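Local atomic coordinates of hypothetical protein Rv2827c (Mycobacterium tuberculosis, PDB entry 1ZEL), a protein that is of unknown function but probably binds DNA through an N-terminal winged-helix domain, joined to a region related to the AbiEi antitoxin C-terminal domain. Residues S23-D28 against W73-P78; E57-R60 against V65-P68. One frame throughout, in Å; residues are numbered along the deposited sequence. Where two conformers were deposited one is given.

How the contacts relate
Both contacts belong to the N-terminal winged-helix domain, with their centres about 13 Å apart, and both set a helix against the same small antiparallel sheet. Contact 1 brings helix 19-28 against strand 72-75 and the turn that follows it; contact 2 joins helix 51-61 to strand 64-66, the neighbouring strand. Along the chain the order is 23-28, 57-60, 65-68, 73-78, so contact 2 falls wholly between the two halves of contact 1. The strands meet through a probable hydrogen bond from Ala74 N to Val65 O, 2.8 Å. Contact 1 is partly buried, with Leu25 and Phe75 in the interior, while contact 2 lies at the surface, at the C-terminal part of the probable recognition helix.

Contact 1: S23-D28 against W73-P78; sequences SGLARD and WAFIPP
The phenyl ring of Phe75 lies against the helix, with Leu25 on one face and its own chain on the other. Leu25 CB stands 3.6 Å from the centroid of the Phe75 ring and only 5° off the ring normal, a CH-pi contact centred over the face. On the opposite face, Pro77 N sits 4.0 Å above the Phe75 ring plane, displaced toward the rim. The peptide joining Leu25 to Ala26 comes in at CE2: Ala26 N approaches Phe75 CE2 obliquely to 3.6 Å. The ring therefore packs against helix backbone as well as side chain. Phe75 extends its CG anti to the backbone N (chi1 176°), which carries the ring from the end of the strand across to the helix. Leu25 turns its CG away from its carbonyl carbon (chi1 -75°), and Leu25 CD1 then settles 3.8 Å from Phe75 CD1.

In a winged-helix domain the first helix packs on the core beside the sheet, and helix 19-28 is consistent with that place. Leu25 also touches Leu38 and Arg41 of helix 35-44, so it is buried where two helices and the central strand of the sheet converge. Trp73 pairs through its backbone with Val33 on one edge strand, and Ala74 with Val65 on the other.

Past the strand, the chain turns back so that Pro78 reaches Ala26. Ala26 and Pro77 come within 5.8 Å CA to CA, but the contact there passes to the next residue: Ala26 CB rests 3.8 Å from Pro78 CD, and CG of the same proline is equally near. The Pro78 side chain also touches Trp63, in the loop ahead of strand 64-66.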
ATOM      1  N   SER A  23      -1.312 -30.338  12.355  1.00 19.31           N
ATOM      2  CA  SER A  23      -2.505 -30.804  11.622  1.00 20.12           C
ATOM      3  C   SER A  23      -3.656 -29.817  11.750  1.00 20.12           C
ATOM      4  O   SER A  23      -4.410 -29.584  10.798  1.00 20.14           O
ATOM      5  CB  SER A  23      -2.938 -32.202  12.084  1.00 20.38           C
ATOM      6  OG  SER A  23      -2.100 -33.189  11.490  1.00 24.96           O
ATOM      7  N   GLY A  24      -3.782 -29.214  12.923  1.00 19.69           N
ATOM      8  CA  GLY A  24      -4.835 -28.226  13.153  1.00 19.72           C
ATOM      9  C   GLY A  24      -4.635 -26.948  12.351  1.00 20.29           C
ATOM     10  O   GLY A  24      -5.606 -26.365  11.840  1.00 21.00           O
ATOM     11  N   LEU A  25      -3.395 -26.467  12.317  1.00 19.32           N
ATOM     12  CA  LEU A  25      -3.013 -25.320  11.484  1.00 18.20           C
ATOM     13  C   LEU A  25      -3.164 -25.664  10.000  1.00 17.23           C
ATOM     14  O   LEU A  25      -3.628 -24.841   9.216  1.00 17.48           O
ATOM     15  CB  LEU A  25      -1.573 -24.894  11.804  1.00 17.62           C
ATOM     16  CG  LEU A  25      -1.415 -24.138  13.136  1.00 19.86           C
ATOM     17  CD1 LEU A  25       0.082 -24.033  13.549  1.00 21.64           C
ATOM     18  CD2 LEU A  25      -2.046 -22.785  13.073  1.00 18.70           C
ATOM     19  N   ALA A  26      -2.794 -26.891   9.620  1.00 16.27           N
ATOM     20  CA  ALA A  26      -2.975 -27.346   8.227  1.00 16.78           C
ATOM     21  C   ALA A  26      -4.472 -27.378   7.819  1.00 16.90           C
ATOM     22  O   ALA A  26      -4.822 -27.043   6.672  1.00 17.28           O
ATOM     23  CB  ALA A  26      -2.362 -28.709   8.060  1.00 16.29           C
ATOM     24  N   ARG A  27      -5.353 -27.766   8.744  1.00 17.05           N
ATOM     25  CA  ARG A  27      -6.796 -27.776   8.470  1.00 18.35           C
ATOM     26  C   ARG A  27      -7.363 -26.348   8.391  1.00 19.30           C
ATOM     27  O   ARG A  27      -8.192 -26.029   7.517  1.00 18.80           O
ATOM     28  CB  ARG A  27      -7.577 -28.586   9.535  1.00 18.31           C
ATOM     29  CG  ARG A  27      -7.651 -30.098   9.300  1.00 23.97           C
ATOM     30  CD  ARG A  27      -8.649 -30.777  10.253  1.00 24.35           C
ATOM     31  NE  ARG A  27      -8.493 -30.298  11.631  1.00 24.87           N
ATOM     32  CZ  ARG A  27      -7.695 -30.843  12.535  1.00 28.14           C
ATOM     33  NH1 ARG A  27      -6.974 -31.928  12.227  1.00 29.77           N
ATOM     34  NH2 ARG A  27      -7.624 -30.299  13.755  1.00 29.23           N
ATOM     35  N   ASP A  28      -6.934 -25.506   9.329  1.00 18.89           N
ATOM     36  CA  ASP A  28      -7.562 -24.198   9.536  1.00 19.82           C
ATOM     37  C   ASP A  28      -6.957 -23.081   8.689  1.00 19.89           C
ATOM     38  O   ASP A  28      -7.644 -22.108   8.336  1.00 19.65           O
ATOM     39  CB  ASP A  28      -7.477 -23.809  11.022  1.00 18.94           C
ATOM     40  CG  ASP A  28      -8.287 -24.732  11.913  1.00 22.95           C
ATOM     41  OD1 ASP A  28      -9.098 -25.511  11.375  1.00 24.13           O
ATOM     42  OD2 ASP A  28      -8.124 -24.658  13.148  1.00 23.75           O
ATOM     43  N   TRP A  73       3.331 -14.995  13.641  1.00 19.18           N
ATOM     44  CA  TRP A  73       4.103 -15.908  12.824  1.00 19.64           C
ATOM     45  C   TRP A  73       3.272 -16.250  11.619  1.00 19.69           C
ATOM     46  O   TRP A  73       2.048 -16.163  11.662  1.00 20.63           O
ATOM     47  CB  TRP A  73       4.411 -17.210  13.591  1.00 20.95           C
ATOM     48  CG  TRP A  73       5.389 -17.000  14.661  1.00 18.77           C
ATOM     49  CD1 TRP A  73       6.744 -17.176  14.585  1.00 25.42           C
ATOM     50  CD2 TRP A  73       5.109 -16.533  15.966  1.00 20.62           C
ATOM     51  NE1 TRP A  73       7.329 -16.836  15.786  1.00 28.18           N
ATOM     52  CE2 TRP A  73       6.347 -16.425  16.649  1.00 24.21           C
ATOM     53  CE3 TRP A  73       3.930 -16.187  16.635  1.00 21.66           C
ATOM     54  CZ2 TRP A  73       6.437 -16.008  17.988  1.00 26.00           C
ATOM     55  CZ3 TRP A  73       4.024 -15.749  17.962  1.00 23.90           C
ATOM     56  CH2 TRP A  73       5.271 -15.657  18.618  1.00 25.50           C
ATOM     57  N   ALA A  74       3.941 -16.653  10.548  1.00 19.65           N
ATOM     58  CA  ALA A  74       3.286 -17.273   9.415  1.00 19.41           C
ATOM     59  C   ALA A  74       3.462 -18.791   9.490  1.00 20.31           C
ATOM     60  O   ALA A  74       4.567 -19.292   9.749  1.00 20.21           O
ATOM     61  CB  ALA A  74       3.876 -16.733   8.079  1.00 19.92           C
ATOM     62  N   PHE A  75       2.368 -19.515   9.272  1.00 20.13           N
ATOM     63  CA  PHE A  75       2.407 -20.971   9.141  1.00 19.83           C
ATOM     64  C   PHE A  75       2.677 -21.300   7.675  1.00 19.76           C
ATOM     65  O   PHE A  75       1.985 -20.819   6.801  1.00 18.84           O
ATOM     66  CB  PHE A  75       1.063 -21.568   9.587  1.00 20.05           C
ATOM     67  CG  PHE A  75       0.956 -23.069   9.409  1.00 19.90           C
ATOM     68  CD1 PHE A  75       1.801 -23.933  10.112  1.00 21.09           C
ATOM     69  CD2 PHE A  75       0.035 -23.610   8.515  1.00 15.71           C
ATOM     70  CE1 PHE A  75       1.713 -25.299   9.946  1.00 20.72           C
ATOM     71  CE2 PHE A  75      -0.079 -24.975   8.353  1.00 15.87           C
ATOM     72  CZ  PHE A  75       0.771 -25.832   9.087  1.00 16.76           C
ATOM     73  N   ILE A  76       3.696 -22.115   7.418  1.00 20.12           N
ATOM     74  CA  ILE A  76       3.963 -22.556   6.069  1.00 19.10           C
ATOM     75  C   ILE A  76       3.294 -23.933   5.970  1.00 20.00           C
ATOM     76  O   ILE A  76       3.668 -24.856   6.692  1.00 20.77           O
ATOM     77  CB  ILE A  76       5.489 -22.659   5.773  1.00 19.29           C
ATOM     78  CG1 ILE A  76       6.287 -21.489   6.398  1.00 20.23           C
ATOM     79  CG2 ILE A  76       5.752 -22.833   4.250  1.00 20.26           C
ATOM     80  CD1 ILE A  76       5.853 -20.066   5.950  1.00 24.40           C
ATOM     81  N   PRO A  77       2.277 -24.056   5.098  1.00 19.72           N
ATOM     82  CA  PRO A  77       1.453 -25.236   5.061  1.00 19.45           C
ATOM     83  C   PRO A  77       2.165 -26.455   4.500  1.00 18.34           C
ATOM     84  O   PRO A  77       3.075 -26.311   3.684  1.00 17.92           O
ATOM     85  CB  PRO A  77       0.274 -24.823   4.178  1.00 18.71           C
ATOM     86  CG  PRO A  77       0.727 -23.630   3.429  1.00 21.31           C
ATOM     87  CD  PRO A  77       1.849 -23.020   4.147  1.00 20.58           C
ATOM     88  N   PRO A  78       1.714 -27.658   4.896  1.00 17.80           N
ATOM     89  CA  PRO A  78       2.328 -28.866   4.362  1.00 17.91           C
ATOM     90  C   PRO A  78       2.356 -28.843   2.837  1.00 18.23           C
ATOM     91  O   PRO A  78       1.390 -28.419   2.206  1.00 19.13           O
ATOM     92  CB  PRO A  78       1.399 -29.968   4.850  1.00 16.76           C
ATOM     93  CG  PRO A  78       0.864 -29.404   6.148  1.00 15.92           C
ATOM     94  CD  PRO A  78       0.623 -27.972   5.833  1.00 16.48           C
TER

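Contact 2: E57-R60 against V65-P68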
ATOM      1  N   GLU A  57      11.094 -24.227  18.557  1.00 23.28           N
ATOM      2  CA  GLU A  57      11.307 -25.475  17.829  0.60 22.48           C
ATOM      3  C   GLU A  57      10.559 -25.502  16.499  1.00 22.24           C
ATOM      4  O   GLU A  57      11.100 -25.939  15.481  1.00 22.31           O
ATOM      5  CB  GLU A  57      10.918 -26.689  18.664  0.60 22.11           C
ATOM      6  CG  GLU A  57      11.227 -28.023  17.958  0.60 22.27           C
ATOM      7  CD  GLU A  57      10.994 -29.210  18.854  0.60 23.74           C
ATOM      8  OE1 GLU A  57      10.955 -28.975  20.066  0.60 22.24           O
ATOM      9  OE2 GLU A  57      10.837 -30.356  18.364  0.60 24.06           O
ATOM     10  N   LEU A  58       9.317 -25.044  16.501  1.00 21.60           N
ATOM     11  CA  LEU A  58       8.535 -25.017  15.267  1.00 22.21           C
ATOM     12  C   LEU A  58       9.158 -24.079  14.224  1.00 22.27           C
ATOM     13  O   LEU A  58       9.077 -24.332  12.995  1.00 22.79           O
ATOM     14  CB  LEU A  58       7.072 -24.639  15.590  1.00 21.86           C
ATOM     15  CG  LEU A  58       6.235 -25.771  16.201  1.00 21.18           C
ATOM     16  CD1 LEU A  58       4.857 -25.248  16.679  1.00 21.56           C
ATOM     17  CD2 LEU A  58       6.042 -26.970  15.226  1.00 20.08           C
ATOM     18  N   ARG A  59       9.785 -23.009  14.729  1.00 22.15           N
ATOM     19  CA  ARG A  59      10.555 -22.061  13.927  0.50 22.84           C
ATOM     20  C   ARG A  59      11.795 -22.767  13.359  1.00 23.37           C
ATOM     21  O   ARG A  59      12.105 -22.690  12.160  1.00 23.09           O
ATOM     22  CB  ARG A  59      10.998 -20.903  14.837  0.50 23.48           C
ATOM     23  CG  ARG A  59      10.738 -19.497  14.316  0.50 24.47           C
ATOM     24  CD  ARG A  59      11.741 -18.480  14.882  0.50 26.04           C
ATOM     25  NE  ARG A  59      11.826 -18.435  16.350  0.50 29.20           N
ATOM     26  CZ  ARG A  59      10.972 -17.779  17.139  0.50 27.89           C
ATOM     27  NH1 ARG A  59      11.140 -17.784  18.462  0.50 20.68           N
ATOM     28  NH2 ARG A  59       9.950 -17.114  16.602  0.50 16.70           N
ATOM     29  N   ARG A  60      12.511 -23.449  14.242  1.00 23.81           N
ATOM     30  CA  ARG A  60      13.746 -24.111  13.867  1.00 24.75           C
ATOM     31  C   ARG A  60      13.483 -25.134  12.788  1.00 24.79           C
ATOM     32  O   ARG A  60      14.217 -25.207  11.804  1.00 25.70           O
ATOM     33  CB  ARG A  60      14.388 -24.771  15.081  1.00 25.01           C
ATOM     34  CG  ARG A  60      15.707 -25.457  14.768  1.00 30.29           C
ATOM     35  CD  ARG A  60      16.270 -26.212  15.986  1.00 39.12           C
ATOM     36  NE  ARG A  60      15.479 -27.398  16.349  1.00 44.59           N
ATOM     37  CZ  ARG A  60      15.513 -28.569  15.708  1.00 45.13           C
ATOM     38  NH1 ARG A  60      16.282 -28.741  14.641  1.00 47.11           N
ATOM     39  NH2 ARG A  60      14.758 -29.574  16.127  1.00 45.54           N
ATOM     40  N   VAL A  65       7.268 -19.068  10.675  1.00 20.60           N
ATOM     41  CA  VAL A  65       8.282 -18.068  10.336  1.00 21.04           C
ATOM     42  C   VAL A  65       7.857 -16.767  10.998  1.00 21.35           C
ATOM     43  O   VAL A  65       6.697 -16.315  10.826  1.00 20.49           O
ATOM     44  CB  VAL A  65       8.421 -17.885   8.822  1.00 20.78           C
ATOM     45  CG1 VAL A  65       9.313 -16.672   8.485  1.00 20.97           C
ATOM     46  CG2 VAL A  65       9.007 -19.162   8.185  1.00 19.00           C
ATOM     47  N   GLN A  66       8.766 -16.201  11.783  1.00 20.70           N
ATOM     48  CA  GLN A  66       8.460 -14.999  12.548  1.00 21.17           C
ATOM     49  C   GLN A  66       8.086 -13.845  11.622  1.00 20.98           C
ATOM     50  O   GLN A  66       8.780 -13.572  10.625  1.00 19.25           O
ATOM     51  CB  GLN A  66       9.623 -14.609  13.465  1.00 21.90           C
ATOM     52  CG  GLN A  66       9.223 -13.617  14.529  1.00 23.83           C
ATOM     53  CD  GLN A  66      10.317 -13.400  15.550  1.00 32.81           C
ATOM     54  OE1 GLN A  66      11.005 -14.338  15.951  1.00 33.01           O
ATOM     55  NE2 GLN A  66      10.475 -12.156  15.991  1.00 36.07           N
ATOM     56  N   LEU A  67       6.984 -13.166  11.955  1.00 19.31           N
ATOM     57  CA  LEU A  67       6.600 -11.961  11.231  1.00 18.66           C
ATOM     58  C   LEU A  67       7.030 -10.690  11.980  1.00 18.90           C
ATOM     59  O   LEU A  67       7.387 -10.765  13.155  1.00 17.93           O
ATOM     60  CB  LEU A  67       5.091 -11.972  10.941  1.00 17.85           C
ATOM     61  CG  LEU A  67       4.628 -13.008   9.913  1.00 19.85           C
ATOM     62  CD1 LEU A  67       3.069 -13.025   9.881  1.00 14.65           C
ATOM     63  CD2 LEU A  67       5.249 -12.796   8.477  1.00 20.45           C
ATOM     64  N   PRO A  68       7.054  -9.532  11.279  1.00 18.88           N
ATOM     65  CA  PRO A  68       7.610  -8.279  11.839  1.00 19.62           C
ATOM     66  C   PRO A  68       6.933  -7.765  13.089  1.00 19.88           C
ATOM     67  O   PRO A  68       7.580  -7.103  13.900  1.00 21.14           O
ATOM     68  CB  PRO A  68       7.419  -7.269  10.691  1.00 19.44           C
ATOM     69  CG  PRO A  68       7.415  -8.126   9.447  1.00 17.88           C
ATOM     70  CD  PRO A  68       6.678  -9.372   9.857  1.00 18.97           C
TER
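This is a surface contact between two long polar side chains, Arg59 on helix 51-61 and Gln66 on strand 64-66, just across the short turn that links helix to strand. The backbones are closest at Arg59 and Val65, whose CA atoms are 5.8 Å apart, yet the meeting is made further out, by the side-chain ends. Gln66 OE1 lies over one face of the Arg59 guanidinium, 3.0 Å from Arg59 NH2 and 3.6 Å from Arg59 CZ. That position, above the plane in which the N-H bonds point, leaves too poor an angle for a hydrogen bond, and the guanidinium and amide planes are turned 56° from each other. In the conformer given, the arginine chain bends at chi3 (-55°), which turns this face to Gln66 OE1. Arg59 was deposited in two conformers, so the short approach describes one of them and is doubtful as a fixed interaction.

In winged-helix proteins the third helix is usually the recognition helix, followed by the strands of the wing; helix 51-61 and strands 64-66 and 72-75 follow that order. The Gln66 chain, CG anti to its backbone N (chi1 -164°) and extended beyond, passes across the end of the arginine, with Gln66 CB 4.0 Å from Arg59 NH2. Gln66 also packs on Trp73 of the adjacent strand, while Leu67, the next residue, is buried against helix 88-96.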